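Beta-Lactamase/D-Alanine Carboxypeptidase (PDB 5EVI) probably hydrolyses the beta-lactam ring of antibiotics to a substituted beta-amino acid, as a class C beta-lactamase linked to antibiotic resistance. Local coordinates at residues I261-V266 and Q271-E276; E276-P279 and D285-L288. All blocks are in the same frame, centred on the assembly; numbering follows the deposited sequence.

Interaction 1 (I261-V266 and Q271-E276)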
# COMPACT_ATOMS: atom_id res chain seq x y z
N ILE D 261 7.65 11.18 -1.98
CA ILE D 261 8.34 11.84 -3.09
C ILE D 261 7.80 11.37 -4.47
O ILE D 261 7.73 10.18 -4.75
CB ILE D 261 9.87 11.63 -2.97
CG1 ILE D 261 10.39 12.42 -1.76
CG2 ILE D 261 10.62 12.02 -4.25
CD1 ILE D 261 11.83 12.06 -1.38
N GLY D 262 7.49 12.34 -5.32
CA GLY D 262 6.92 12.09 -6.64
C GLY D 262 8.00 11.93 -7.68
O GLY D 262 8.77 12.88 -7.95
N TYR D 263 8.07 10.76 -8.28
CA TYR D 263 9.14 10.45 -9.25
C TYR D 263 8.67 10.56 -10.70
O TYR D 263 9.45 10.96 -11.56
CB TYR D 263 9.68 9.05 -8.99
CG TYR D 263 10.49 8.88 -7.75
CD1 TYR D 263 11.85 9.21 -7.72
CD2 TYR D 263 9.93 8.33 -6.59
CE1 TYR D 263 12.61 9.02 -6.58
CE2 TYR D 263 10.68 8.12 -5.44
CZ TYR D 263 12.01 8.48 -5.43
OH TYR D 263 12.77 8.28 -4.32
N PHE D 264 7.42 10.19 -10.99
CA PHE D 264 6.90 10.22 -12.37
C PHE D 264 5.48 10.79 -12.48
O PHE D 264 4.67 10.65 -11.56
CB PHE D 264 6.93 8.81 -12.96
CG PHE D 264 8.29 8.18 -12.94
CD1 PHE D 264 9.19 8.40 -13.99
CD2 PHE D 264 8.68 7.36 -11.90
CE1 PHE D 264 10.45 7.84 -13.98
CE2 PHE D 264 9.94 6.78 -11.88
CZ PHE D 264 10.83 7.02 -12.93
N LYS D 265 5.19 11.45 -13.61
CA LYS D 265 3.81 11.76 -14.01
C LYS D 265 3.35 10.62 -14.91
O LYS D 265 4.05 10.28 -15.88
CB LYS D 265 3.74 13.10 -14.77
CG LYS D 265 3.72 14.34 -13.87
CD LYS D 265 2.32 14.93 -13.72
CE LYS D 265 2.09 15.59 -12.38
NZ LYS D 265 3.14 16.53 -11.91
N VAL D 266 2.19 10.03 -14.59
CA VAL D 266 1.62 8.87 -15.33
C VAL D 266 0.15 9.18 -15.58
O VAL D 266 -0.69 8.91 -14.73
CB VAL D 266 1.78 7.54 -14.56
CG1 VAL D 266 1.33 6.35 -15.41
CG2 VAL D 266 3.22 7.33 -14.11
N GLN D 271 3.32 9.25 -9.53
CA GLN D 271 3.80 8.00 -8.90
C GLN D 271 4.85 8.31 -7.83
O GLN D 271 5.91 8.89 -8.14
CB GLN D 271 4.42 7.06 -9.95
CG GLN D 271 4.93 5.72 -9.40
CD GLN D 271 3.79 4.85 -8.89
OE1 GLN D 271 2.86 4.56 -9.63
NE2 GLN D 271 3.85 4.45 -7.63
N ASP D 272 4.59 7.87 -6.59
CA ASP D 272 5.57 7.95 -5.49
C ASP D 272 6.25 6.59 -5.34
O ASP D 272 6.22 5.77 -6.28
CB ASP D 272 4.88 8.41 -4.20
CG ASP D 272 4.09 9.70 -4.37
OD1 ASP D 272 4.12 10.30 -5.49
OD2 ASP D 272 3.45 10.12 -3.38
N LEU D 273 6.90 6.34 -4.21
CA LEU D 273 7.41 5.01 -3.88
C LEU D 273 6.27 4.20 -3.28
O LEU D 273 5.92 4.36 -2.10
CB LEU D 273 8.62 5.10 -2.95
CG LEU D 273 9.61 3.96 -3.18
CD1 LEU D 273 10.39 4.16 -4.47
CD2 LEU D 273 10.56 3.79 -2.01
N ALA D 274 5.66 3.38 -4.12
CA ALA D 274 4.42 2.63 -3.83
C ALA D 274 3.17 3.54 -3.72
O ALA D 274 2.16 3.27 -4.38
CB ALA D 274 4.59 1.70 -2.63
N TRP D 275 3.21 4.61 -2.91
CA TRP D 275 2.11 5.58 -2.91
C TRP D 275 1.86 6.19 -4.31
O TRP D 275 2.77 6.27 -5.15
CB TRP D 275 2.34 6.71 -1.90
CG TRP D 275 2.40 6.33 -0.47
CD1 TRP D 275 3.50 6.33 0.34
CD2 TRP D 275 1.30 5.93 0.35
NE1 TRP D 275 3.15 5.95 1.62
CE2 TRP D 275 1.81 5.71 1.65
CE3 TRP D 275 -0.07 5.77 0.12
CZ2 TRP D 275 0.99 5.32 2.72
CZ3 TRP D 275 -0.88 5.37 1.19
CH2 TRP D 275 -0.34 5.13 2.45
N GLU D 276 0.61 6.57 -4.54
CA GLU D 276 0.17 7.30 -5.72
C GLU D 276 -0.55 8.55 -5.24
O GLU D 276 -1.26 8.49 -4.22
CB GLU D 276 -0.77 6.41 -6.55
CG GLU D 276 -0.10 5.10 -6.93
CD GLU D 276 -0.91 4.19 -7.83
OE1 GLU D 276 -2.04 4.54 -8.25
OE2 GLU D 276 -0.39 3.09 -8.11
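A classic beta bulge joins strand 262-266 to the end of strand 269-271. Y263 and F264 both face Q271, and the carbonyl O of Q271 serves both residues. Y263 N gives it the stronger bond, 2.9 Å to Q271 O. F264 N adds a weak bond to the same oxygen. In return Q271 N binds F264 O at 2.8 Å. F264 and Q271 form an antiparallel hydrogen-bonded pair, with both side chains on the same face of the sheet and their CB atoms 4.3 Å apart. V266 CG2 also lies near Q271 CB.

Beyond the bulge the contact is closer to packing. D272 CA makes a CA-H...O contact with I261 O at 3.2 Å. D272 OD1 sits 3.5 Å from G262 CA, where glycine has no side chain. The Y263 ring turns an edge to Q271 O and D272 C. Its CE2 meets L273 CD1 at 4.1 Å.

The Q271 side chain leaves the strand with CG anti to the backbone N (chi1 -179°) and then bends at chi2 (67°). This brings NE2 back to D272 O, 3.0 Å away. The donor stands above the carbonyl plane, while the oxygen lies in the plane of the amide. Q271 OE1 bonds to R152, so both ends of the amide are held. The arrangement is that of a tight antiparallel hairpin carrying a classic bulge, within the large sheet of the beta-lactamase fold.

Interaction 2 (E276-P279 and D285-L288)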
# COMPACT_ATOMS: atom_id res chain seq x y z
N GLU D 276 0.61 6.57 -4.54
CA GLU D 276 0.17 7.30 -5.72
C GLU D 276 -0.55 8.55 -5.24
O GLU D 276 -1.26 8.49 -4.22
CB GLU D 276 -0.77 6.41 -6.55
CG GLU D 276 -0.10 5.10 -6.93
CD GLU D 276 -0.91 4.19 -7.83
OE1 GLU D 276 -2.04 4.54 -8.25
OE2 GLU D 276 -0.39 3.09 -8.11
N GLN D 277 -0.37 9.67 -5.95
CA GLN D 277 -1.00 10.94 -5.51
C GLN D 277 -1.50 11.80 -6.65
O GLN D 277 -1.12 11.62 -7.81
CB GLN D 277 -0.03 11.76 -4.64
CG GLN D 277 1.10 12.44 -5.40
CD GLN D 277 2.12 13.17 -4.54
OE1 GLN D 277 2.54 14.30 -4.86
NE2 GLN D 277 2.57 12.52 -3.49
N TYR D 278 -2.33 12.77 -6.28
CA TYR D 278 -2.99 13.66 -7.23
C TYR D 278 -2.90 15.09 -6.69
O TYR D 278 -3.25 15.33 -5.54
CB TYR D 278 -4.45 13.25 -7.44
CG TYR D 278 -4.59 11.81 -7.88
CD1 TYR D 278 -4.66 11.48 -9.23
CD2 TYR D 278 -4.63 10.76 -6.95
CE1 TYR D 278 -4.77 10.17 -9.65
CE2 TYR D 278 -4.73 9.43 -7.36
CZ TYR D 278 -4.79 9.14 -8.71
OH TYR D 278 -4.88 7.83 -9.15
N PRO D 279 -2.42 16.02 -7.52
CA PRO D 279 -2.29 17.39 -7.06
C PRO D 279 -3.62 18.12 -6.97
O PRO D 279 -4.53 17.88 -7.77
CB PRO D 279 -1.38 18.03 -8.10
CG PRO D 279 -1.69 17.29 -9.36
CD PRO D 279 -1.91 15.87 -8.90
N ASP D 285 -13.40 12.44 -10.90
CA ASP D 285 -13.23 11.68 -12.18
C ASP D 285 -11.79 11.26 -12.34
O ASP D 285 -11.54 10.14 -12.78
CB ASP D 285 -13.59 12.44 -13.47
CG ASP D 285 -14.27 13.72 -13.23
OD1 ASP D 285 -15.50 13.76 -13.40
OD2 ASP D 285 -13.57 14.69 -12.86
N VAL D 286 -10.87 12.17 -12.01
CA VAL D 286 -9.43 11.93 -12.15
C VAL D 286 -8.98 10.82 -11.18
O VAL D 286 -8.18 9.97 -11.56
CB VAL D 286 -8.59 13.21 -11.90
CG1 VAL D 286 -7.10 12.91 -12.00
CG2 VAL D 286 -8.97 14.34 -12.87
N LEU D 287 -9.47 10.85 -9.94
CA LEU D 287 -9.13 9.81 -8.95
C LEU D 287 -9.63 8.45 -9.44
O LEU D 287 -8.94 7.43 -9.32
CB LEU D 287 -9.76 10.10 -7.58
CG LEU D 287 -9.41 11.39 -6.84
CD1 LEU D 287 -10.09 11.35 -5.47
CD2 LEU D 287 -7.91 11.57 -6.68
N LEU D 288 -10.84 8.44 -9.99
CA LEU D 288 -11.42 7.21 -10.50
C LEU D 288 -10.60 6.67 -11.68
O LEU D 288 -10.23 5.50 -11.67
CB LEU D 288 -12.89 7.41 -10.88
CG LEU D 288 -13.80 7.66 -9.68
CD1 LEU D 288 -15.17 8.08 -10.19
CD2 LEU D 288 -13.90 6.44 -8.77
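The ring of Y278 carries L287 CD2 over one face, while V286 approaches the ring obliquely. The methyl CD2 of L287 makes a CH-pi contact. It lies 3.8 Å from the ring centroid and 28° off the ring normal. It is offset toward the rim, on the side of CG and CD2. The nearest ring atom is Y278 CD2, at 3.4 Å from L287 CD2. The same methyl is 3.5 Å from Y278 CG, so between these two segments a single methyl carbon makes the CH-pi contact.

V286 lies on the same side of the ring plane, but at the CD1 and CE1 flank. Its CG1, anti to the backbone N (chi1 178°), touches Y278 CD1 at 4.0 Å, and its backbone O lies 3.9 Å from Y278 CE1. The Y278 and V286 side chains run past each other in opposite directions. Those of Y278 and L287 meet at a slant.

The CA-CB bond of L287 does not aim at the strand, but the outer part of the side chain turns in and lays CD2 on the ring. The CA-CB bond of Y278 points from strand 276-278 toward helix 284-290. M269 and N291 also touch its side chain. L287 continues the packing to W315 on the neighbouring strand and to V353 and Y357 of helix 349-363.

No hydrogen bond or salt bridge crosses between the two segments. The strand and the helix are therefore held here by dispersion and by the weak attraction of a methyl group for an aromatic face, which depends on close fit more than on charge.

Overall arrangement
Both contacts lie on one run of chain, with interaction 1 first and interaction 2 next. They share E276, where the loop after strand 269-271 enters strand 276-278. Their centres are 12 Å apart, on the same side of the chain's centre. Interaction 1 joins strand 262-266 to the end of strand 269-271 and the loop after it. Interaction 2 leaves the large antiparallel sheet from strand 276-278 and reaches helix 284-290. D272 and Q277 bring the two together through a weak side-chain bond. In sheet order 262-266, 269-271 and 276-278 are consecutive, and 276-278 has strand 315-321 on its other side. Three short strands and the helix after them thus form one continuous part of the beta-lactamase fold.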